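Local coordinates for DUF871 domain-containing protein (Enterococcus faecalis, PDB 2P0O), which is of unproven function but, from its family, probably acts as a 6-phospho-N-acetylmuramidase built on a TIM barrel, at residues Ala143-Tyr148 / Leu192-Lys197. Numbering follows the deposited sequence.
Sequences AWHNYY and LPTLEK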
loop_
_atom_site.group_PDB
_atom_site.type_symbol
_atom_site.label_atom_id
_atom_site.label_comp_id
_atom_site.label_asym_id
_atom_site.label_seq_id
_atom_site.Cartn_x
_atom_site.Cartn_y
_atom_site.Cartn_z
ATOM N N ALA A 143 -12.280 10.173 -6.033
ATOM C CA ALA A 143 -12.963 9.006 -6.562
ATOM C C ALA A 143 -12.317 7.802 -5.905
ATOM O O ALA A 143 -11.131 7.541 -6.140
ATOM C CB ALA A 143 -12.838 8.952 -8.081
ATOM N N TRP A 144 -13.077 7.123 -5.044
ATOM C CA TRP A 144 -12.597 5.931 -4.314
ATOM C C TRP A 144 -13.063 4.643 -4.958
ATOM O O TRP A 144 -14.269 4.439 -5.208
ATOM C CB TRP A 144 -13.094 5.904 -2.866
ATOM C CG TRP A 144 -12.466 6.880 -1.980
ATOM C CD1 TRP A 144 -12.642 8.237 -2.004
ATOM C CD2 TRP A 144 -11.562 6.609 -0.904
ATOM N NE1 TRP A 144 -11.898 8.825 -1.022
ATOM C CE2 TRP A 144 -11.217 7.858 -0.330
ATOM C CE3 TRP A 144 -10.977 5.441 -0.392
ATOM C CZ2 TRP A 144 -10.345 7.975 0.761
ATOM C CZ3 TRP A 144 -10.094 5.549 0.692
ATOM C CH2 TRP A 144 -9.786 6.807 1.251
ATOM N N HIS A 145 -12.111 3.761 -5.223
ATOM C CA HIS A 145 -12.454 2.411 -5.632
ATOM C C HIS A 145 -12.986 1.653 -4.445
ATOM O O HIS A 145 -12.809 2.052 -3.298
ATOM C CB HIS A 145 -11.222 1.711 -6.160
ATOM C CG HIS A 145 -10.845 2.155 -7.531
ATOM N ND1 HIS A 145 -11.448 1.647 -8.664
ATOM C CD2 HIS A 145 -9.924 3.049 -7.955
ATOM C CE1 HIS A 145 -10.922 2.225 -9.728
ATOM N NE2 HIS A 145 -9.994 3.078 -9.324
ATOM N N ASN A 146 -13.663 0.568 -4.734
ATOM C CA ASN A 146 -14.153 -0.313 -3.728
ATOM C C ASN A 146 -13.111 -1.333 -3.353
ATOM O O ASN A 146 -12.054 -1.407 -3.999
ATOM C CB ASN A 146 -15.369 -1.026 -4.284
ATOM C CG ASN A 146 -16.529 -0.080 -4.535
ATOM O OD1 ASN A 146 -16.713 0.897 -3.818
ATOM N ND2 ASN A 146 -17.358 -0.410 -5.530
ATOM N N TYR A 147 -13.404 -2.119 -2.312
ATOM C CA TYR A 147 -12.633 -3.345 -2.029
ATOM C C TYR A 147 -13.504 -4.580 -2.117
ATOM O O TYR A 147 -14.730 -4.485 -2.201
ATOM C CB TYR A 147 -11.891 -3.286 -0.689
ATOM C CG TYR A 147 -12.753 -2.899 0.487
ATOM C CD1 TYR A 147 -13.705 -3.778 0.985
ATOM C CD2 TYR A 147 -12.601 -1.665 1.107
ATOM C CE1 TYR A 147 -14.519 -3.441 2.076
ATOM C CE2 TYR A 147 -13.407 -1.309 2.195
ATOM C CZ TYR A 147 -14.348 -2.214 2.678
ATOM O OH TYR A 147 -15.138 -1.903 3.752
ATOM N N TYR A 148 -12.876 -5.748 -2.121
ATOM C CA TYR A 148 -13.590 -6.957 -2.525
ATOM C C TYR A 148 -13.298 -8.074 -1.569
ATOM O O TYR A 148 -12.288 -8.754 -1.738
ATOM C CB TYR A 148 -13.229 -7.316 -3.982
ATOM C CG TYR A 148 -13.621 -6.201 -4.907
ATOM C CD1 TYR A 148 -14.936 -6.101 -5.417
ATOM C CD2 TYR A 148 -12.735 -5.195 -5.205
ATOM C CE1 TYR A 148 -15.308 -5.018 -6.233
ATOM C CE2 TYR A 148 -13.100 -4.121 -6.009
ATOM C CZ TYR A 148 -14.374 -4.028 -6.495
ATOM O OH TYR A 148 -14.683 -2.957 -7.307
ATOM N N LEU A 192 -8.974 -7.402 1.853
ATOM C CA LEU A 192 -9.826 -6.432 1.161
ATOM C C LEU A 192 -9.034 -5.690 0.108
ATOM O O LEU A 192 -8.739 -4.486 0.250
ATOM C CB LEU A 192 -10.436 -5.432 2.159
ATOM C CG LEU A 192 -11.284 -6.036 3.309
ATOM C CD1 LEU A 192 -11.903 -4.967 4.209
ATOM C CD2 LEU A 192 -12.374 -6.965 2.831
ATOM N N PRO A 193 -8.702 -6.394 -0.981
ATOM C CA PRO A 193 -8.008 -5.698 -2.035
ATOM C C PRO A 193 -9.003 -4.979 -2.941
ATOM O O PRO A 193 -10.176 -5.333 -2.986
ATOM C CB PRO A 193 -7.357 -6.844 -2.819
ATOM C CG PRO A 193 -8.388 -7.950 -2.722
ATOM C CD PRO A 193 -8.982 -7.810 -1.331
ATOM N N THR A 194 -8.525 -3.990 -3.675
ATOM C CA THR A 194 -9.203 -3.512 -4.869
ATOM C C THR A 194 -8.893 -4.411 -6.079
ATOM O O THR A 194 -9.804 -4.811 -6.775
ATOM C CB THR A 194 -8.794 -2.049 -5.167
ATOM O OG1 THR A 194 -9.283 -1.207 -4.126
ATOM C CG2 THR A 194 -9.338 -1.565 -6.489
ATOM N N LEU A 195 -7.618 -4.669 -6.352
ATOM C CA LEU A 195 -7.221 -5.415 -7.532
ATOM C C LEU A 195 -7.076 -6.858 -7.136
ATOM O O LEU A 195 -6.435 -7.164 -6.128
ATOM C CB LEU A 195 -5.891 -4.913 -8.094
ATOM C CG LEU A 195 -5.961 -3.542 -8.818
ATOM C CD1 LEU A 195 -4.701 -2.756 -8.581
ATOM C CD2 LEU A 195 -6.186 -3.670 -10.297
ATOM N N GLU A 196 -7.684 -7.740 -7.911
ATOM C CA GLU A 196 -7.628 -9.172 -7.573
ATOM C C GLU A 196 -6.190 -9.706 -7.550
ATOM O O GLU A 196 -5.917 -10.640 -6.823
ATOM C CB GLU A 196 -8.469 -10.006 -8.531
ATOM C CG GLU A 196 -8.811 -11.459 -8.010
ATOM C CD GLU A 196 -9.414 -11.470 -6.602
ATOM O OE1 GLU A 196 -10.090 -10.477 -6.189
ATOM O OE2 GLU A 196 -9.187 -12.462 -5.885
ATOM N N LYS A 197 -5.297 -9.166 -8.391
ATOM C CA LYS A 197 -3.909 -9.646 -8.389
ATOM C C LYS A 197 -3.208 -9.400 -7.040
ATOM O O LYS A 197 -2.149 -9.948 -6.777
ATOM C CB LYS A 197 -3.111 -9.009 -9.538
ATOM C CG LYS A 197 -2.904 -7.498 -9.330
ATOM C CD LYS A 197 -1.937 -6.918 -10.405
ATOM C CE LYS A 197 -1.885 -5.397 -10.238
ATOM N NZ LYS A 197 -1.043 -4.748 -11.254
#
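Tyr147 lies alongside Leu192, the two side chains pointing the same way. Its CB sits 3.5 Å from Leu192 O, and CG and CD1 come next, each 3.8 Å from Leu192 CB. Farther out, CE1 meets Leu192 CD1 at 3.7 Å, and CZ is still within 4.0 Å of Leu192 CD1; that methyl stands over one ring face, displaced toward the rim, in a CH-pi contact. With chi1 at 51°, CG is tucked between the two backbone branches, which brings the ring alongside Leu192. Two hydrogen bonds also cross between the segments. Thr194 OG1 donates to Asn146 O (2.8 Å), approaching 26° out of the carbonyl plane; Tyr148 N makes a weak, bent bond to Pro193 O, which Tyr147 CA approaches as well, at 3.3 Å. Thr194 CG2 rests against His145 CB, while the imidazole NE2 is hydrogen-bonded to Asn164 OD1 in helix 157-169. The contact therefore ties the loops following neighbouring strands 141-144 and 173-178 at the C-terminal end of the TIM barrel, where active sites of this fold lie. By also accepting from Phe177 N, in strand 173-178, the buried Thr194 hydroxyl is satisfied as donor and acceptor, whereas the Tyr147 ring meets Leu192 through apolar contact.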